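Cobyrinic Acid a,c-diamide synthase (Mycobacterium smegmatis, PDB 5IHP) binds ADP and magnesium as a P-loop nucleotide-binding protein of the ParA family and may play a role in septum formation. Local coordinates at residues 26-31 with 128-133; 151-156 with 183-188; 191-196 with 217-222. One frame throughout, in Å; residues are numbered along the deposited sequence.

The three contacts run from the phosphate end of the ADP site, through the central sheet, to the adenine. Contact 1 sets the P-loop helix against strand 128-132, and Thr-26 holds a phosphate oxygen. Contact 2 lies on the other side of strand 11-15, toward the sheet edge. Its centre is about 12 Å from that of contact 1, and the Val-153 side chain stays about 9 Å from ADP. The two meet where Ile-31 CD1 packs 4.0 Å from Ile-152 CD1. Contact 3 starts where strand 184-191 ends. A probable hydrogen bond, Leu-155 O to Thr-191 N at 2.8 Å, joins it to contact 2. Contacts 1 and 3, centres about 18 Å apart, both touch ADP.

Contact 1: residues 26-31 with 128-133. With ADP (adenosine-5'-diphosphate), chain C.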
loop_
_atom_site.group_PDB
_atom_site.type_symbol
_atom_site.label_atom_id
_atom_site.label_comp_id
_atom_site.label_asym_id
_atom_site.label_seq_id
_atom_site.Cartn_x
_atom_site.Cartn_y
_atom_site.Cartn_z
ATOM N N THR A 26 -7.190 4.584 2.726
ATOM C CA THR A 26 -7.377 4.775 4.163
ATOM C C THR A 26 -6.346 3.976 4.953
ATOM O O THR A 26 -5.823 4.450 5.969
ATOM C CB THR A 26 -8.798 4.357 4.567
ATOM O OG1 THR A 26 -9.765 5.120 3.828
ATOM C CG2 THR A 26 -9.028 4.562 6.064
ATOM N N THR A 27 -6.052 2.754 4.495
ATOM C CA THR A 27 -5.098 1.890 5.183
ATOM C C THR A 27 -3.693 2.468 5.122
ATOM O O THR A 27 -2.975 2.486 6.132
ATOM C CB THR A 27 -5.134 0.479 4.573
ATOM O OG1 THR A 27 -6.366 -0.178 4.928
ATOM C CG2 THR A 27 -3.957 -0.361 5.058
ATOM N N VAL A 28 -3.284 2.955 3.948
ATOM C CA VAL A 28 -1.953 3.545 3.831
ATOM C C VAL A 28 -1.813 4.707 4.802
ATOM O O VAL A 28 -0.859 4.778 5.584
ATOM C CB VAL A 28 -1.677 3.990 2.382
ATOM C CG1 VAL A 28 -0.363 4.820 2.326
ATOM C CG2 VAL A 28 -1.581 2.765 1.460
ATOM N N ALA A 29 -2.774 5.627 4.771
ATOM C CA ALA A 29 -2.680 6.816 5.607
ATOM C C ALA A 29 -2.721 6.456 7.083
ATOM O O ALA A 29 -1.971 7.019 7.890
ATOM C CB ALA A 29 -3.807 7.786 5.255
ATOM N N SER A 30 -3.580 5.508 7.454
ATOM C CA SER A 30 -3.785 5.190 8.864
ATOM C C SER A 30 -2.608 4.421 9.453
ATOM O O SER A 30 -2.203 4.676 10.595
ATOM C CB SER A 30 -5.082 4.401 9.018
ATOM O OG SER A 30 -6.182 5.206 8.634
ATOM N N ILE A 31 -2.062 3.459 8.706
ATOM C CA ILE A 31 -0.828 2.804 9.141
ATOM C C ILE A 31 0.313 3.814 9.192
ATOM O O ILE A 31 1.109 3.825 10.140
ATOM C CB ILE A 31 -0.481 1.625 8.217
ATOM C CG1 ILE A 31 -1.498 0.491 8.366
ATOM C CG2 ILE A 31 0.932 1.115 8.500
ATOM C CD1 ILE A 31 -1.211 -0.649 7.391
ATOM N N VAL A 128 10.272 3.810 7.085
ATOM C CA VAL A 128 9.195 3.045 6.465
ATOM C C VAL A 128 8.668 3.835 5.275
ATOM O O VAL A 128 8.368 5.030 5.392
ATOM C CB VAL A 128 8.043 2.751 7.446
ATOM C CG1 VAL A 128 6.910 1.987 6.725
ATOM C CG2 VAL A 128 8.531 1.957 8.647
ATOM N N VAL A 129 8.550 3.165 4.137
ATOM C CA VAL A 129 7.890 3.707 2.956
ATOM C C VAL A 129 6.639 2.873 2.713
ATOM O O VAL A 129 6.722 1.643 2.659
ATOM C CB VAL A 129 8.822 3.671 1.733
ATOM C CG1 VAL A 129 8.136 4.272 0.517
ATOM C CG2 VAL A 129 10.136 4.396 2.038
ATOM N N ILE A 130 5.483 3.531 2.564
ATOM C CA ILE A 130 4.226 2.836 2.281
ATOM C C ILE A 130 3.668 3.345 0.958
ATOM O O ILE A 130 3.458 4.550 0.792
ATOM C CB ILE A 130 3.189 3.032 3.402
ATOM C CG1 ILE A 130 3.810 2.743 4.770
ATOM C CG2 ILE A 130 1.966 2.113 3.168
ATOM C CD1 ILE A 130 2.898 3.125 5.932
ATOM N N ILE A 131 3.373 2.420 0.047
ATOM C CA ILE A 131 2.973 2.741 -1.319
ATOM C C ILE A 131 1.495 2.404 -1.500
ATOM O O ILE A 131 1.087 1.252 -1.311
ATOM C CB ILE A 131 3.832 1.972 -2.334
ATOM C CG1 ILE A 131 5.326 2.245 -2.085
ATOM C CG2 ILE A 131 3.411 2.334 -3.765
ATOM C CD1 ILE A 131 6.238 1.238 -2.788
ATOM N N ASP A 132 0.704 3.404 -1.898
ATOM C CA ASP A 132 -0.725 3.242 -2.155
ATOM C C ASP A 132 -0.900 2.953 -3.644
ATOM O O ASP A 132 -0.749 3.853 -4.476
ATOM C CB ASP A 132 -1.472 4.506 -1.744
ATOM C CG ASP A 132 -2.987 4.369 -1.854
ATOM O OD1 ASP A 132 -3.500 3.222 -1.919
ATOM O OD2 ASP A 132 -3.659 5.425 -1.841
ATOM N N CYS A 133 -1.225 1.668 -3.989
ATOM C CA CYS A 133 -1.343 1.318 -5.399
ATOM C C CYS A 133 -2.754 1.605 -5.912
ATOM O O CYS A 133 -3.719 1.579 -5.138
ATOM C CB CYS A 133 -1.013 -0.161 -5.608
ATOM S SG CYS A 133 0.715 -0.588 -5.224
HETATM P PB ADP C . -9.557 2.247 -1.964
HETATM O O1B ADP C . -9.331 0.764 -1.816
HETATM O O2B ADP C . -10.381 2.646 -3.173
HETATM O O3B ADP C . -8.313 3.100 -1.786
HETATM P PA ADP C . -10.523 4.024 0.120
HETATM O O1A ADP C . -9.543 4.065 1.270
HETATM O O2A ADP C . -10.628 5.186 -0.853
HETATM O O3A ADP C . -10.446 2.606 -0.648
HETATM O "O5'" ADP C . -11.976 3.826 0.801
HETATM C "C5'" ADP C . -13.128 3.702 -0.038
HETATM C "C4'" ADP C . -14.309 4.293 0.720
HETATM O "O4'" ADP C . -14.506 3.554 1.926
HETATM C "C3'" ADP C . -14.033 5.721 1.136
HETATM O "O3'" ADP C . -15.253 6.451 0.997
HETATM C "C2'" ADP C . -13.697 5.648 2.606
HETATM O "O2'" ADP C . -14.122 6.830 3.282
HETATM C "C1'" ADP C . -14.492 4.438 3.045
HETATM N N9 ADP C . -13.874 3.740 4.194
HETATM C C8 ADP C . -12.589 3.357 4.306
HETATM N N7 ADP C . -12.371 2.737 5.492
HETATM C C5 ADP C . -13.542 2.717 6.157
HETATM C C6 ADP C . -14.026 2.206 7.460
HETATM N N6 ADP C . -13.184 1.583 8.316
HETATM N N1 ADP C . -15.333 2.386 7.761
HETATM C C2 ADP C . -16.183 2.996 6.917
HETATM N N3 ADP C . -15.813 3.483 5.718
HETATM C C4 ADP C . -14.529 3.377 5.294
#
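Val-28 lies between Ile-130 and Asp-132, two residues of strand 128-132 that face the helix. Val-28 CG1 is 3.7 Å from Ile-130 CG2, and the two side chains pass alongside each other, head to tail. CG1 stands anti to the backbone N (chi1 171°). This leaves the other methyl beside that N and turned to the aspartate: Val-28 CG2 is 3.6 Å from Asp-132 CB. One turn on, Ile-31 CG2 meets Ile-130 CD1 at 3.8 Å, with one side chain set roughly perpendicular to the other.

Polar contacts begin at the same aspartate. Its CB packs on Val-28, while its OD2 turns to Thr-25 and is hydrogen-bonded to OG1 there. The Asp-132 side chain is about 4 Å from the bound magnesium ion. That is too far for a direct bond, but it is next to Thr-25, which binds the metal: a second-shell place. At the start of the helical segment, Thr-26 grips one phosphate oxygen twice: its N and its OG1 are each 2.8 Å from ADP O1A. Within the helix, Thr-26 O accepts from Ser-30 N and from Ser-30 OG, which come to it from opposite faces of the carbonyl plane.

Segment 26-31 runs nearly antiparallel to 128-132 (163°), their axes 8.4 Å apart at the closest. This is the P-loop arrangement, with the helix that follows the phosphate loop covering the sheet. Leu-44 of strand 42-46 and Val-15 of strand 11-15 touch both Val-28 and Ile-130. Helix 243-261 adds Phe-251 and Leu-255 against Ile-31.

Contact 2: residues 151-156 with 183-188; sequences VIVPLQ and LKLLGA
Val-151 is bound through both of its backbone polar groups to strand 184-188. Its N donates to Lys-184 O at 3.0 Å, and its O accepts from Leu-186 N, also at 3.0 Å. The third bond runs from Val-153 N to Gly-187 O at 3.0 Å. Gly-187 O also receives a CA-H...O contact from Ile-152 CA. Another such contact brings Ala-188 CA to within 3.1 Å of Val-153 O. The ladder continues beyond the segment: Val-153 has a second backbone bond, with Leu-189, and Leu-155 bonds with Leu-189 and Thr-191.

Other groups are satisfied by neighbours. Ile-152 makes its backbone bonds with Ala-14 of strand 11-15 and Ala-16 just after it. Leu-183 O accepts from Gln-176 NE2, Pro-154 O from Asn-17 ND2, and Gln-156 OE1 from Thr-159 N.

The pairing is parallel but uneven. Val-151 pairs with Leu-185 and Val-153 with Ala-188, so the second strand spends one residue more, as in a beta bulge. Leu-186 has helix-like backbone angles there. At phi 145° and psi -172°, a CB on Gly-187 would press on the carbonyl O of Leu-186.

Apolar side chains pack on both faces. Val-151 CG1 sits between its own N and carbonyl carbon (chi1 51°), and is 3.9 Å from Leu-183 CD1. Leu-185 CD1 is 4.0 Å from Val-153 CG2. This face lies under helix 165-178. From the other face, Ile-152 CG2 touches Leu-186 CB at 3.8 Å, near helix 243-261.

The two strands and helix 165-178 make a beta-alpha-beta crossover. It forms the outer side of the mainly parallel sheet of a P-loop NTPase domain, with 184-191 as an outermost strand.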
loop_
_atom_site.group_PDB
_atom_site.type_symbol
_atom_site.label_atom_id
_atom_site.label_comp_id
_atom_site.label_asym_id
_atom_site.label_seq_id
_atom_site.Cartn_x
_atom_site.Cartn_y
_atom_site.Cartn_z
ATOM N N VAL A 151 4.244 -6.797 0.879
ATOM C CA VAL A 151 2.962 -6.333 0.348
ATOM C C VAL A 151 1.826 -6.885 1.204
ATOM O O VAL A 151 1.857 -8.044 1.636
ATOM C CB VAL A 151 2.792 -6.715 -1.147
ATOM C CG1 VAL A 151 3.069 -8.201 -1.374
ATOM C CG2 VAL A 151 1.391 -6.310 -1.676
ATOM N N ILE A 152 0.836 -6.032 1.489
ATOM C CA ILE A 152 -0.415 -6.481 2.096
ATOM C C ILE A 152 -1.555 -6.149 1.141
ATOM O O ILE A 152 -1.460 -5.240 0.311
ATOM C CB ILE A 152 -0.663 -5.847 3.478
ATOM C CG1 ILE A 152 -0.640 -4.313 3.371
ATOM C CG2 ILE A 152 0.374 -6.350 4.490
ATOM C CD1 ILE A 152 -0.977 -3.594 4.690
ATOM N N VAL A 153 -2.631 -6.918 1.249
ATOM C CA VAL A 153 -3.819 -6.765 0.417
ATOM C C VAL A 153 -4.984 -6.418 1.324
ATOM O O VAL A 153 -5.547 -7.294 1.984
ATOM C CB VAL A 153 -4.126 -8.051 -0.369
ATOM C CG1 VAL A 153 -5.314 -7.827 -1.318
ATOM C CG2 VAL A 153 -2.904 -8.538 -1.065
ATOM N N PRO A 154 -5.362 -5.137 1.410
ATOM C CA PRO A 154 -6.608 -4.799 2.107
ATOM C C PRO A 154 -7.745 -5.510 1.403
ATOM O O PRO A 154 -7.868 -5.457 0.179
ATOM C CB PRO A 154 -6.711 -3.278 1.963
ATOM C CG PRO A 154 -5.315 -2.838 1.749
ATOM C CD PRO A 154 -4.695 -3.929 0.892
ATOM N N LEU A 155 -8.554 -6.215 2.177
ATOM C CA LEU A 155 -9.522 -7.141 1.611
ATOM C C LEU A 155 -10.868 -6.900 2.281
ATOM O O LEU A 155 -11.012 -7.148 3.481
ATOM C CB LEU A 155 -9.032 -8.570 1.819
ATOM C CG LEU A 155 -9.910 -9.658 1.249
ATOM C CD1 LEU A 155 -9.101 -10.440 0.240
ATOM C CD2 LEU A 155 -10.378 -10.530 2.406
ATOM N N GLN A 156 -11.841 -6.383 1.529
ATOM C CA GLN A 156 -13.154 -6.124 2.112
ATOM C C GLN A 156 -13.818 -7.439 2.511
ATOM O O GLN A 156 -13.701 -8.450 1.816
ATOM C CB GLN A 156 -14.046 -5.343 1.134
ATOM C CG GLN A 156 -14.412 -6.089 -0.157
ATOM C CD GLN A 156 -15.596 -7.038 0.022
ATOM O OE1 GLN A 156 -16.392 -6.895 0.961
ATOM N NE2 GLN A 156 -15.712 -8.019 -0.874
ATOM N N LEU A 183 10.247 -10.018 -2.878
ATOM C CA LEU A 183 8.943 -9.542 -2.421
ATOM C C LEU A 183 8.236 -10.600 -1.574
ATOM O O LEU A 183 8.096 -11.756 -1.992
ATOM C CB LEU A 183 8.068 -9.180 -3.621
ATOM C CG LEU A 183 6.649 -8.702 -3.304
ATOM C CD1 LEU A 183 6.684 -7.429 -2.478
ATOM C CD2 LEU A 183 5.840 -8.491 -4.581
ATOM N N LYS A 184 7.768 -10.205 -0.390
ATOM C CA LYS A 184 7.070 -11.118 0.514
ATOM C C LYS A 184 5.606 -10.712 0.623
ATOM O O LYS A 184 5.303 -9.568 0.968
ATOM C CB LYS A 184 7.707 -11.126 1.908
ATOM C CG LYS A 184 9.141 -11.645 1.969
ATOM C CD LYS A 184 9.253 -13.078 1.443
ATOM C CE LYS A 184 10.674 -13.625 1.587
ATOM N NZ LYS A 184 11.685 -12.834 0.824
ATOM N N LEU A 185 4.697 -11.653 0.358
ATOM C CA LEU A 185 3.276 -11.398 0.594
ATOM C C LEU A 185 2.986 -11.650 2.067
ATOM O O LEU A 185 2.934 -12.797 2.513
ATOM C CB LEU A 185 2.397 -12.274 -0.291
ATOM C CG LEU A 185 0.893 -12.203 0.019
ATOM C CD1 LEU A 185 0.315 -10.818 -0.266
ATOM C CD2 LEU A 185 0.140 -13.254 -0.786
ATOM N N LEU A 186 2.810 -10.572 2.833
ATOM C CA LEU A 186 2.486 -10.723 4.252
ATOM C C LEU A 186 1.089 -11.295 4.444
ATOM O O LEU A 186 0.873 -12.131 5.329
ATOM C CB LEU A 186 2.605 -9.380 4.975
ATOM C CG LEU A 186 4.023 -8.807 5.090
ATOM C CD1 LEU A 186 3.976 -7.562 5.920
ATOM C CD2 LEU A 186 4.971 -9.826 5.699
ATOM N N GLY A 187 0.121 -10.827 3.664
ATOM C CA GLY A 187 -1.208 -11.386 3.724
ATOM C C GLY A 187 -2.271 -10.329 3.499
ATOM O O GLY A 187 -1.990 -9.181 3.142
ATOM N N ALA A 188 -3.521 -10.739 3.707
ATOM C CA ALA A 188 -4.672 -9.853 3.553
ATOM C C ALA A 188 -4.998 -9.175 4.876
ATOM O O ALA A 188 -5.078 -9.838 5.912
ATOM C CB ALA A 188 -5.901 -10.630 3.067
#

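Contact 3: residues 191-196 with 217-222; sequences TLYDSR and APPIPR. With ADP (adenosine-5'-diphosphate), chain C.
Tyr-193 and Pro-219 run alongside each other in a common direction. Pro-219 CG stands over one face of the phenol ring, nearer its margin than its middle, while Pro-219 CB approaches Tyr-193 CD1 to 3.7 Å. With CG anti to the backbone N (chi1 -179°), the tyrosine ring extends beside Pro-219. The backbone of Tyr-193 joins the two loops: its N donates to Ile-220 O at 3.1 Å, and its O accepts from Arg-222 N at 2.8 Å, nearly straight at the hydrogen (172°).

Leu-192 and Arg-222 lie athwart one another. Leu-192 CD2 sits loosely over one face of the guanidinium group, and the closest approach is made by Leu-192 CD1, 4.2 Å from Arg-222 NH2. The arginine chain is bent at chi3, and its NH2 forms a salt bridge with Glu-158. A water joins the two residues by donating to Leu-192 O and accepting from Arg-222 NE. A second water accepts from Leu-192 N and donates to Pro-221 O.

The leucine also serves the nucleotide. Leu-192 CD2 stands over a face of the adenine, 3.8 Å from ADP C5. Arg-222 CA comes to 3.5 Å from ADP N1, and Pro-221 O accepts from ADP N6 at 2.9 Å.

Further out, Arg-196 holds the Asp-194 carboxylate side-on through NE and NH2.

The two loops, with Thr-223, whose N also bonds ADP, line the adenine end of the pocket. A backbone carbonyl meets the amino group of the base and an aliphatic side chain covers one face, across the site from the P-loop that holds the phosphates.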
loop_
_atom_site.group_PDB
_atom_site.type_symbol
_atom_site.label_atom_id
_atom_site.label_comp_id
_atom_site.label_asym_id
_atom_site.label_seq_id
_atom_site.Cartn_x
_atom_site.Cartn_y
_atom_site.Cartn_z
ATOM N N THR A 191 -10.857 -5.592 5.853
ATOM C CA THR A 191 -11.378 -4.234 5.962
ATOM C C THR A 191 -12.895 -4.255 5.860
ATOM O O THR A 191 -13.487 -5.206 5.346
ATOM C CB THR A 191 -10.810 -3.303 4.878
ATOM O OG1 THR A 191 -11.162 -3.811 3.583
ATOM C CG2 THR A 191 -9.284 -3.168 5.003
ATOM N N LEU A 192 -13.522 -3.188 6.365
ATOM C CA LEU A 192 -14.981 -3.049 6.358
ATOM C C LEU A 192 -15.645 -4.207 7.099
ATOM O O LEU A 192 -16.725 -4.672 6.730
ATOM C CB LEU A 192 -15.521 -2.921 4.931
ATOM C CG LEU A 192 -14.898 -1.810 4.079
ATOM C CD1 LEU A 192 -15.508 -1.792 2.688
ATOM C CD2 LEU A 192 -15.057 -0.466 4.752
ATOM N N TYR A 193 -14.995 -4.670 8.166
ATOM C CA TYR A 193 -15.538 -5.763 8.958
ATOM C C TYR A 193 -16.807 -5.300 9.679
ATOM O O TYR A 193 -16.829 -4.238 10.310
ATOM C CB TYR A 193 -14.481 -6.261 9.954
ATOM C CG TYR A 193 -14.939 -7.422 10.802
ATOM C CD1 TYR A 193 -14.611 -8.732 10.467
ATOM C CD2 TYR A 193 -15.719 -7.211 11.940
ATOM C CE1 TYR A 193 -15.059 -9.808 11.251
ATOM C CE2 TYR A 193 -16.161 -8.267 12.720
ATOM C CZ TYR A 193 -15.831 -9.561 12.372
ATOM O OH TYR A 193 -16.289 -10.600 13.164
ATOM N N ASP A 194 -17.865 -6.094 9.577
ATOM C CA ASP A 194 -19.180 -5.760 10.124
ATOM C C ASP A 194 -19.465 -6.642 11.338
ATOM O O ASP A 194 -19.651 -7.856 11.204
ATOM C CB ASP A 194 -20.240 -5.931 9.036
ATOM C CG ASP A 194 -21.631 -5.501 9.484
ATOM O OD1 ASP A 194 -22.563 -5.639 8.667
ATOM O OD2 ASP A 194 -21.794 -5.039 10.633
ATOM N N SER A 195 -19.536 -6.027 12.519
ATOM C CA SER A 195 -19.748 -6.759 13.765
ATOM C C SER A 195 -21.203 -7.162 14.001
ATOM O O SER A 195 -21.484 -7.846 14.992
ATOM C CB SER A 195 -19.262 -5.919 14.946
ATOM O OG SER A 195 -20.029 -4.733 15.052
ATOM N N ARG A 196 -22.130 -6.771 13.122
ATOM C CA ARG A 196 -23.546 -7.019 13.380
ATOM C C ARG A 196 -23.898 -8.499 13.308
ATOM O O ARG A 196 -24.819 -8.948 13.999
ATOM C CB ARG A 196 -24.408 -6.236 12.391
ATOM C CG ARG A 196 -24.455 -4.734 12.613
ATOM C CD ARG A 196 -25.299 -4.093 11.515
ATOM N NE ARG A 196 -24.771 -4.408 10.186
ATOM C CZ ARG A 196 -25.505 -4.488 9.082
ATOM N NH1 ARG A 196 -26.817 -4.287 9.138
ATOM N NH2 ARG A 196 -24.931 -4.778 7.921
ATOM N N ALA A 217 -4.548 -10.289 11.187
ATOM C CA ALA A 217 -5.322 -9.793 12.314
ATOM C C ALA A 217 -4.699 -8.507 12.838
ATOM O O ALA A 217 -3.474 -8.337 12.789
ATOM C CB ALA A 217 -5.386 -10.833 13.448
ATOM N N PRO A 218 -5.515 -7.591 13.375
ATOM C CA PRO A 218 -6.967 -7.686 13.529
ATOM C C PRO A 218 -7.693 -7.177 12.293
ATOM O O PRO A 218 -7.081 -6.476 11.484
ATOM C CB PRO A 218 -7.238 -6.773 14.714
ATOM C CG PRO A 218 -6.213 -5.687 14.538
ATOM C CD PRO A 218 -4.981 -6.369 14.007
ATOM N N PRO A 219 -8.976 -7.500 12.152
ATOM C CA PRO A 219 -9.770 -6.860 11.100
ATOM C C PRO A 219 -9.997 -5.398 11.440
ATOM O O PRO A 219 -10.098 -5.015 12.609
ATOM C CB PRO A 219 -11.084 -7.655 11.096
ATOM C CG PRO A 219 -11.174 -8.249 12.468
ATOM C CD PRO A 219 -9.756 -8.482 12.933
ATOM N N ILE A 220 -10.039 -4.564 10.409
ATOM C CA ILE A 220 -10.408 -3.161 10.554
ATOM C C ILE A 220 -11.929 -3.072 10.464
ATOM O O ILE A 220 -12.491 -3.433 9.419
ATOM C CB ILE A 220 -9.754 -2.275 9.491
ATOM C CG1 ILE A 220 -8.264 -2.610 9.327
ATOM C CG2 ILE A 220 -9.971 -0.804 9.854
ATOM C CD1 ILE A 220 -7.442 -2.463 10.617
ATOM N N PRO A 221 -12.617 -2.606 11.500
ATOM C CA PRO A 221 -14.083 -2.546 11.444
ATOM C C PRO A 221 -14.567 -1.430 10.530
ATOM O O PRO A 221 -13.873 -0.433 10.307
ATOM C CB PRO A 221 -14.482 -2.271 12.899
ATOM C CG PRO A 221 -13.282 -1.550 13.475
ATOM C CD PRO A 221 -12.083 -2.178 12.811
ATOM N N ARG A 222 -15.770 -1.613 9.988
ATOM C CA ARG A 222 -16.448 -0.510 9.319
ATOM C C ARG A 222 -16.841 0.538 10.356
ATOM O O ARG A 222 -17.403 0.204 11.403
ATOM C CB ARG A 222 -17.686 -0.994 8.566
ATOM C CG ARG A 222 -18.543 0.169 8.058
ATOM C CD ARG A 222 -19.889 -0.261 7.470
ATOM N NE ARG A 222 -19.759 -0.873 6.149
ATOM C CZ ARG A 222 -19.488 -0.209 5.027
ATOM N NH1 ARG A 222 -19.300 1.104 5.050
ATOM N NH2 ARG A 222 -19.395 -0.866 3.881
HETATM P PB ADP C . -9.557 2.247 -1.964
HETATM O O1B ADP C . -9.331 0.764 -1.816
HETATM O O2B ADP C . -10.381 2.646 -3.173
HETATM O O3B ADP C . -8.313 3.100 -1.786
HETATM P PA ADP C . -10.523 4.024 0.120
HETATM O O1A ADP C . -9.543 4.065 1.270
HETATM O O2A ADP C . -10.628 5.186 -0.853
HETATM O O3A ADP C . -10.446 2.606 -0.648
HETATM O "O5'" ADP C . -11.976 3.826 0.801
HETATM C "C5'" ADP C . -13.128 3.702 -0.038
HETATM C "C4'" ADP C . -14.309 4.293 0.720
HETATM O "O4'" ADP C . -14.506 3.554 1.926
HETATM C "C3'" ADP C . -14.033 5.721 1.136
HETATM O "O3'" ADP C . -15.253 6.451 0.997
HETATM C "C2'" ADP C . -13.697 5.648 2.606
HETATM O "O2'" ADP C . -14.122 6.830 3.282
HETATM C "C1'" ADP C . -14.492 4.438 3.045
HETATM N N9 ADP C . -13.874 3.740 4.194
HETATM C C8 ADP C . -12.589 3.357 4.306
HETATM N N7 ADP C . -12.371 2.737 5.492
HETATM C C5 ADP C . -13.542 2.717 6.157
HETATM C C6 ADP C . -14.026 2.206 7.460
HETATM N N6 ADP C . -13.184 1.583 8.316
HETATM N N1 ADP C . -15.333 2.386 7.761
HETATM C C2 ADP C . -16.183 2.996 6.917
HETATM N N3 ADP C . -15.813 3.483 5.718
HETATM C C4 ADP C . -14.529 3.377 5.294
HETATM O O HOH W 1 -12.507 -0.894 7.340
HETATM O O HOH W 2 -19.156 -3.717 6.322
#